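PDB 5EJR: myosin-I heavy chain from Dictyostelium discoideum, which moves along actin filaments as an ATP-driven class VII myosin motor in early phagocytosis and adhesion, and is represented here by a MyTH4-FERM region of its tail. Local coordinates for residues K66-I71 and Y112-K117; L103-Y108 and D142-P147. All coordinates share one frame; numbering follows the deposited sequence.

Contact 1 (K66-I71 and Y112-K117); sequences KNFSEI and YRQTNK
Phe68 sits within continuous helix and faces Arg113 and Gln114, the first two residues of a type I beta turn that ends at Asn116. The far end of its ring does the touching. Phe68 CZ comes within 3.4 Å of Gln114 CD and also meets the aliphatic part of that side chain, with 3.6 Å between Phe68 CZ and Gln114 CG. Ring and amide are inclined at 54°, so they do not stack. The glutamine bends at its second torsion (chi2 -67°), which brings CG and CD together against the ring. Arg113 crosses the phenylalanine at about a right angle, its NE 3.7 Å from Phe68 CZ. The contact belongs to the helical MyTH4 domain, where it joins helix 58-75 to the chain leaving helix 104-113. The polar ends are held from the side of a preceding loop: Ala41 O accepts from Arg113 NH1, and Asn45 N donates to Gln114 OE1. A weak bond of 3.4 Å from Arg113 NE to Gln114 OE1 ties the two side chains together. From the turn, Thr115 OG1 reaches back to Tyr112 O at 2.7 Å, in the carbonyl plane and on a lone pair, and Thr115 N donates to the same oxygen.

Contact 2 (L103-Y108 and D142-P147); sequences LRDEIY and DSLLQP
Asp105 and Leu144 are joined through Ser141 OG, which forms hydrogen bonds with both the aspartate OD2 and the backbone N of Leu144. The two side chains also touch directly, sliding past each other in opposite directions. Leu144 CD2 packs against the carboxylate, 3.4 Å from Asp105 OD1 and 3.7 Å from Asp105 CG, and Leu144 CB lies 3.7 Å from Asp105 OD1. Leu144 extends away from its own backbone N (chi1 -179°) towards helix 104-113, and the same methyl meets Tyr108, with 4.2 Å from Leu144 CD2 to Tyr108 CB. The backbones are closest at the same place, with 6.9 Å between the CA atoms of Asp105 and Leu144. Here the first turn of helix 104-113 packs against the beginning of helix 142-159 in the MyTH4 helical bundle, and Trp9 of helix 5-11 touches both Asp105 and Leu144. Replacing Asp105 by an alanine would remove the carboxylate and is likely to leave Ser141 OG without that partner and part of Leu144 CD2 uncovered. Tyr108 turns its polar end to another helix boundary, bonding through OH to Phe138 O, while its ring meets that of Phe148 edge-to-face. Leu144 also touches Leu6 of helix 5-11.

Helix 104-113 serves both contacts: its first turns meet the start of helix 142-159 in contact 2, and the chain at its far end meets helix 58-75 in contact 1. Their centres are about 14 Å apart, and the segments alternate along the chain within one MyTH4 domain. They also touch, as Ile107 packs its CG1 3.8 Å from Asn67 ND2 and its O 3.9 Å from Ile71 CD1. All the touching residues of contact 1 are buried, whereas in contact 2 the carboxylate residue is partly exposed. Contact 1 sets an aromatic ring against long polar side chains; contact 2 sets a leucine methyl against a short acid and a tyrosine.

Contact 1 (K66-I71 and Y112-K117)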
loop_
_atom_site.group_PDB
_atom_site.type_symbol
_atom_site.label_atom_id
_atom_site.label_comp_id
_atom_site.label_asym_id
_atom_site.label_seq_id
_atom_site.Cartn_x
_atom_site.Cartn_y
_atom_site.Cartn_z
ATOM N N LYS A 66 -23.313 -7.109 15.631
ATOM C CA LYS A 66 -22.951 -5.988 14.739
ATOM C C LYS A 66 -22.393 -6.534 13.416
ATOM O O LYS A 66 -22.705 -5.982 12.356
ATOM C CB LYS A 66 -21.911 -5.057 15.390
ATOM C CG LYS A 66 -21.690 -3.740 14.639
ATOM C CD LYS A 66 -20.509 -2.969 15.203
ATOM C CE LYS A 66 -20.407 -1.567 14.653
ATOM N NZ LYS A 66 -19.221 -0.852 15.195
ATOM N N ASN A 67 -21.565 -7.602 13.496
ATOM C CA ASN A 67 -20.949 -8.260 12.342
ATOM C C ASN A 67 -22.001 -8.825 11.395
ATOM O O ASN A 67 -21.853 -8.693 10.173
ATOM C CB ASN A 67 -20.044 -9.387 12.790
ATOM C CG ASN A 67 -19.221 -9.940 11.654
ATOM O OD1 ASN A 67 -18.191 -9.391 11.271
ATOM N ND2 ASN A 67 -19.692 -10.993 11.052
ATOM N N PHE A 68 -23.067 -9.460 11.963
ATOM C CA PHE A 68 -24.145 -10.034 11.171
ATOM C C PHE A 68 -24.815 -8.997 10.314
ATOM O O PHE A 68 -24.937 -9.214 9.110
ATOM C CB PHE A 68 -25.163 -10.788 12.032
ATOM C CG PHE A 68 -26.049 -11.679 11.197
ATOM C CD1 PHE A 68 -25.621 -12.940 10.805
ATOM C CD2 PHE A 68 -27.303 -11.249 10.786
ATOM C CE1 PHE A 68 -26.437 -13.761 10.028
ATOM C CE2 PHE A 68 -28.110 -12.063 9.995
ATOM C CZ PHE A 68 -27.676 -13.314 9.632
ATOM N N SER A 69 -25.185 -7.849 10.909
ATOM C CA SER A 69 -25.808 -6.751 10.167
ATOM C C SER A 69 -24.880 -6.213 9.059
ATOM O O SER A 69 -25.376 -5.784 8.024
ATOM C CB SER A 69 -26.282 -5.639 11.102
ATOM O OG SER A 69 -25.220 -4.910 11.692
ATOM N N GLU A 70 -23.540 -6.290 9.260
ATOM C CA GLU A 70 -22.555 -5.855 8.266
ATOM C C GLU A 70 -22.504 -6.841 7.090
ATOM O O GLU A 70 -22.452 -6.405 5.935
ATOM C CB GLU A 70 -21.178 -5.623 8.905
ATOM C CG GLU A 70 -21.175 -4.383 9.789
ATOM C CD GLU A 70 -19.880 -3.979 10.459
ATOM O OE1 GLU A 70 -18.885 -4.735 10.374
ATOM O OE2 GLU A 70 -19.873 -2.907 11.102
ATOM N N ILE A 71 -22.570 -8.161 7.387
ATOM C CA ILE A 71 -22.637 -9.224 6.378
ATOM C C ILE A 71 -23.885 -8.971 5.498
ATOM O O ILE A 71 -23.786 -8.941 4.267
ATOM C CB ILE A 71 -22.602 -10.623 7.049
ATOM C CG1 ILE A 71 -21.187 -10.895 7.602
ATOM C CG2 ILE A 71 -23.049 -11.730 6.083
ATOM C CD1 ILE A 71 -20.922 -12.277 8.225
ATOM N N TYR A 112 -21.834 -18.220 5.610
ATOM C CA TYR A 112 -22.352 -19.440 5.007
ATOM C C TYR A 112 -23.875 -19.585 5.169
ATOM O O TYR A 112 -24.573 -19.818 4.178
ATOM C CB TYR A 112 -21.622 -20.702 5.502
ATOM C CG TYR A 112 -22.194 -21.936 4.841
ATOM C CD1 TYR A 112 -21.873 -22.255 3.523
ATOM C CD2 TYR A 112 -23.179 -22.696 5.473
ATOM C CE1 TYR A 112 -22.472 -23.334 2.872
ATOM C CE2 TYR A 112 -23.783 -23.778 4.832
ATOM C CZ TYR A 112 -23.429 -24.089 3.532
ATOM O OH TYR A 112 -24.022 -25.152 2.907
ATOM N N ARG A 113 -24.383 -19.444 6.406
ATOM C CA ARG A 113 -25.822 -19.512 6.718
ATOM C C ARG A 113 -26.604 -18.602 5.764
ATOM O O ARG A 113 -27.641 -19.001 5.239
ATOM C CB ARG A 113 -26.069 -19.095 8.183
ATOM C CG ARG A 113 -27.484 -18.607 8.492
ATOM C CD ARG A 113 -27.482 -17.613 9.627
ATOM N NE ARG A 113 -28.741 -16.888 9.741
ATOM C CZ ARG A 113 -29.713 -17.210 10.588
ATOM N NH1 ARG A 113 -29.599 -18.279 11.365
ATOM N NH2 ARG A 113 -30.811 -16.471 10.659
ATOM N N GLN A 114 -26.084 -17.398 5.505
ATOM C CA GLN A 114 -26.794 -16.457 4.655
ATOM C C GLN A 114 -26.764 -16.827 3.150
ATOM O O GLN A 114 -27.550 -16.277 2.383
ATOM C CB GLN A 114 -26.322 -15.038 4.934
ATOM C CG GLN A 114 -26.789 -14.510 6.304
ATOM C CD GLN A 114 -28.290 -14.303 6.390
ATOM O OE1 GLN A 114 -29.054 -15.187 6.796
ATOM N NE2 GLN A 114 -28.744 -13.136 5.988
ATOM N N THR A 115 -25.947 -17.818 2.758
ATOM C CA THR A 115 -25.887 -18.310 1.365
ATOM C C THR A 115 -26.831 -19.514 1.160
ATOM O O THR A 115 -27.160 -19.843 0.024
ATOM C CB THR A 115 -24.457 -18.737 0.962
ATOM O OG1 THR A 115 -24.135 -19.993 1.555
ATOM C CG2 THR A 115 -23.400 -17.698 1.283
ATOM N N ASN A 116 -27.203 -20.196 2.254
ATOM C CA ASN A 116 -28.055 -21.388 2.257
ATOM C C ASN A 116 -29.540 -21.005 2.295
ATOM O O ASN A 116 -29.992 -20.407 3.269
ATOM C CB ASN A 116 -27.683 -22.270 3.456
ATOM C CG ASN A 116 -27.880 -23.752 3.278
ATOM O OD1 ASN A 116 -27.769 -24.309 2.179
ATOM N ND2 ASN A 116 -28.069 -24.444 4.387
ATOM N N LYS A 117 -30.286 -21.343 1.221
ATOM C CA LYS A 117 -31.728 -21.092 1.042
ATOM C C LYS A 117 -32.061 -19.590 1.062
ATOM O O LYS A 117 -32.953 -19.127 1.776
ATOM C CB LYS A 117 -32.605 -21.912 2.022
ATOM C CG LYS A 117 -32.399 -23.427 1.919
ATOM C CD LYS A 117 -33.353 -24.206 2.832
ATOM C CE LYS A 117 -33.002 -25.677 2.952
ATOM N NZ LYS A 117 -33.196 -26.426 1.678
#

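Contact 2 (L103-Y108 and D142-P147)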
loop_
_atom_site.group_PDB
_atom_site.type_symbol
_atom_site.label_atom_id
_atom_site.label_comp_id
_atom_site.label_asym_id
_atom_site.label_seq_id
_atom_site.Cartn_x
_atom_site.Cartn_y
_atom_site.Cartn_z
ATOM N N LEU A 103 -13.642 -14.922 17.143
ATOM C CA LEU A 103 -14.865 -14.592 16.412
ATOM C C LEU A 103 -14.823 -15.124 14.962
ATOM O O LEU A 103 -15.790 -14.944 14.222
ATOM C CB LEU A 103 -15.013 -13.068 16.418
ATOM C CG LEU A 103 -16.373 -12.469 16.715
ATOM C CD1 LEU A 103 -16.985 -13.049 17.975
ATOM C CD2 LEU A 103 -16.260 -10.978 16.854
ATOM N N ARG A 104 -13.723 -15.802 14.575
ATOM C CA ARG A 104 -13.472 -16.276 13.208
ATOM C C ARG A 104 -14.450 -17.341 12.725
ATOM O O ARG A 104 -15.041 -17.141 11.659
ATOM C CB ARG A 104 -12.023 -16.725 13.033
ATOM C CG ARG A 104 -11.102 -15.515 12.978
ATOM C CD ARG A 104 -9.653 -15.890 13.124
ATOM N NE ARG A 104 -8.811 -14.699 13.229
ATOM C CZ ARG A 104 -7.489 -14.736 13.238
ATOM N NH1 ARG A 104 -6.854 -15.891 13.155
ATOM N NH2 ARG A 104 -6.791 -13.616 13.330
ATOM N N ASP A 105 -14.653 -18.434 13.503
ATOM C CA ASP A 105 -15.625 -19.499 13.179
ATOM C C ASP A 105 -17.030 -18.924 13.011
ATOM O O ASP A 105 -17.744 -19.306 12.078
ATOM C CB ASP A 105 -15.642 -20.580 14.265
ATOM C CG ASP A 105 -14.403 -21.439 14.296
ATOM O OD1 ASP A 105 -13.616 -21.384 13.326
ATOM O OD2 ASP A 105 -14.220 -22.166 15.285
ATOM N N GLU A 106 -17.397 -17.998 13.900
ATOM C CA GLU A 106 -18.673 -17.312 13.917
ATOM C C GLU A 106 -18.878 -16.444 12.667
ATOM O O GLU A 106 -20.004 -16.369 12.164
ATOM C CB GLU A 106 -18.801 -16.498 15.212
ATOM C CG GLU A 106 -20.227 -16.411 15.724
ATOM C CD GLU A 106 -21.082 -15.360 15.048
ATOM O OE1 GLU A 106 -20.512 -14.408 14.464
ATOM O OE2 GLU A 106 -22.328 -15.477 15.119
ATOM N N ILE A 107 -17.799 -15.812 12.151
ATOM C CA ILE A 107 -17.882 -15.000 10.935
ATOM C C ILE A 107 -18.179 -15.909 9.732
ATOM O O ILE A 107 -19.120 -15.601 8.988
ATOM C CB ILE A 107 -16.685 -14.030 10.720
ATOM C CG1 ILE A 107 -16.603 -13.034 11.906
ATOM C CG2 ILE A 107 -16.862 -13.254 9.397
ATOM C CD1 ILE A 107 -15.334 -12.142 11.953
ATOM N N TYR A 108 -17.443 -17.054 9.614
ATOM C CA TYR A 108 -17.574 -18.055 8.540
ATOM C C TYR A 108 -18.969 -18.704 8.531
ATOM O O TYR A 108 -19.534 -18.902 7.466
ATOM C CB TYR A 108 -16.519 -19.159 8.693
ATOM C CG TYR A 108 -15.214 -18.885 7.976
ATOM C CD1 TYR A 108 -15.045 -19.231 6.636
ATOM C CD2 TYR A 108 -14.122 -18.351 8.656
ATOM C CE1 TYR A 108 -13.827 -19.024 5.983
ATOM C CE2 TYR A 108 -12.914 -18.105 8.005
ATOM C CZ TYR A 108 -12.767 -18.454 6.673
ATOM O OH TYR A 108 -11.554 -18.262 6.062
ATOM N N ASP A 142 -9.031 -25.078 13.447
ATOM C CA ASP A 142 -8.615 -26.389 12.951
ATOM C C ASP A 142 -9.783 -27.386 13.056
ATOM O O ASP A 142 -9.906 -28.291 12.228
ATOM C CB ASP A 142 -7.392 -26.872 13.740
ATOM C CG ASP A 142 -6.289 -25.829 13.783
ATOM O OD1 ASP A 142 -6.418 -24.852 14.569
ATOM O OD2 ASP A 142 -5.333 -25.946 12.990
ATOM N N SER A 143 -10.671 -27.160 14.045
ATOM C CA SER A 143 -11.876 -27.948 14.285
ATOM C C SER A 143 -12.902 -27.727 13.178
ATOM O O SER A 143 -13.485 -28.700 12.715
ATOM C CB SER A 143 -12.486 -27.582 15.634
ATOM O OG SER A 143 -13.711 -28.260 15.844
ATOM N N LEU A 144 -13.133 -26.453 12.773
ATOM C CA LEU A 144 -14.106 -26.087 11.740
ATOM C C LEU A 144 -13.607 -26.319 10.307
ATOM O O LEU A 144 -14.426 -26.638 9.451
ATOM C CB LEU A 144 -14.602 -24.635 11.922
ATOM C CG LEU A 144 -15.651 -24.094 10.923
ATOM C CD1 LEU A 144 -16.997 -24.781 11.081
ATOM C CD2 LEU A 144 -15.837 -22.611 11.068
ATOM N N LEU A 145 -12.291 -26.167 10.049
ATOM C CA LEU A 145 -11.671 -26.273 8.713
ATOM C C LEU A 145 -12.203 -27.422 7.829
ATOM O O LEU A 145 -12.833 -27.120 6.819
ATOM C CB LEU A 145 -10.129 -26.322 8.793
ATOM C CG LEU A 145 -9.372 -26.228 7.462
ATOM C CD1 LEU A 145 -9.549 -24.853 6.795
ATOM C CD2 LEU A 145 -7.908 -26.557 7.644
ATOM N N GLN A 146 -11.963 -28.704 8.186
ATOM C CA GLN A 146 -12.422 -29.845 7.382
ATOM C C GLN A 146 -13.963 -29.913 7.247
ATOM O O GLN A 146 -14.423 -29.902 6.102
ATOM C CB GLN A 146 -11.828 -31.179 7.866
ATOM C CG GLN A 146 -11.474 -32.127 6.722
ATOM C CD GLN A 146 -10.307 -31.638 5.888
ATOM O OE1 GLN A 146 -9.159 -31.571 6.347
ATOM N NE2 GLN A 146 -10.580 -31.290 4.638
ATOM N N PRO A 147 -14.782 -29.916 8.342
ATOM C CA PRO A 147 -16.249 -29.928 8.161
ATOM C C PRO A 147 -16.800 -28.813 7.259
ATOM O O PRO A 147 -17.672 -29.100 6.430
ATOM C CB PRO A 147 -16.785 -29.810 9.595
ATOM C CG PRO A 147 -15.708 -30.353 10.449
ATOM C CD PRO A 147 -14.433 -29.932 9.783
#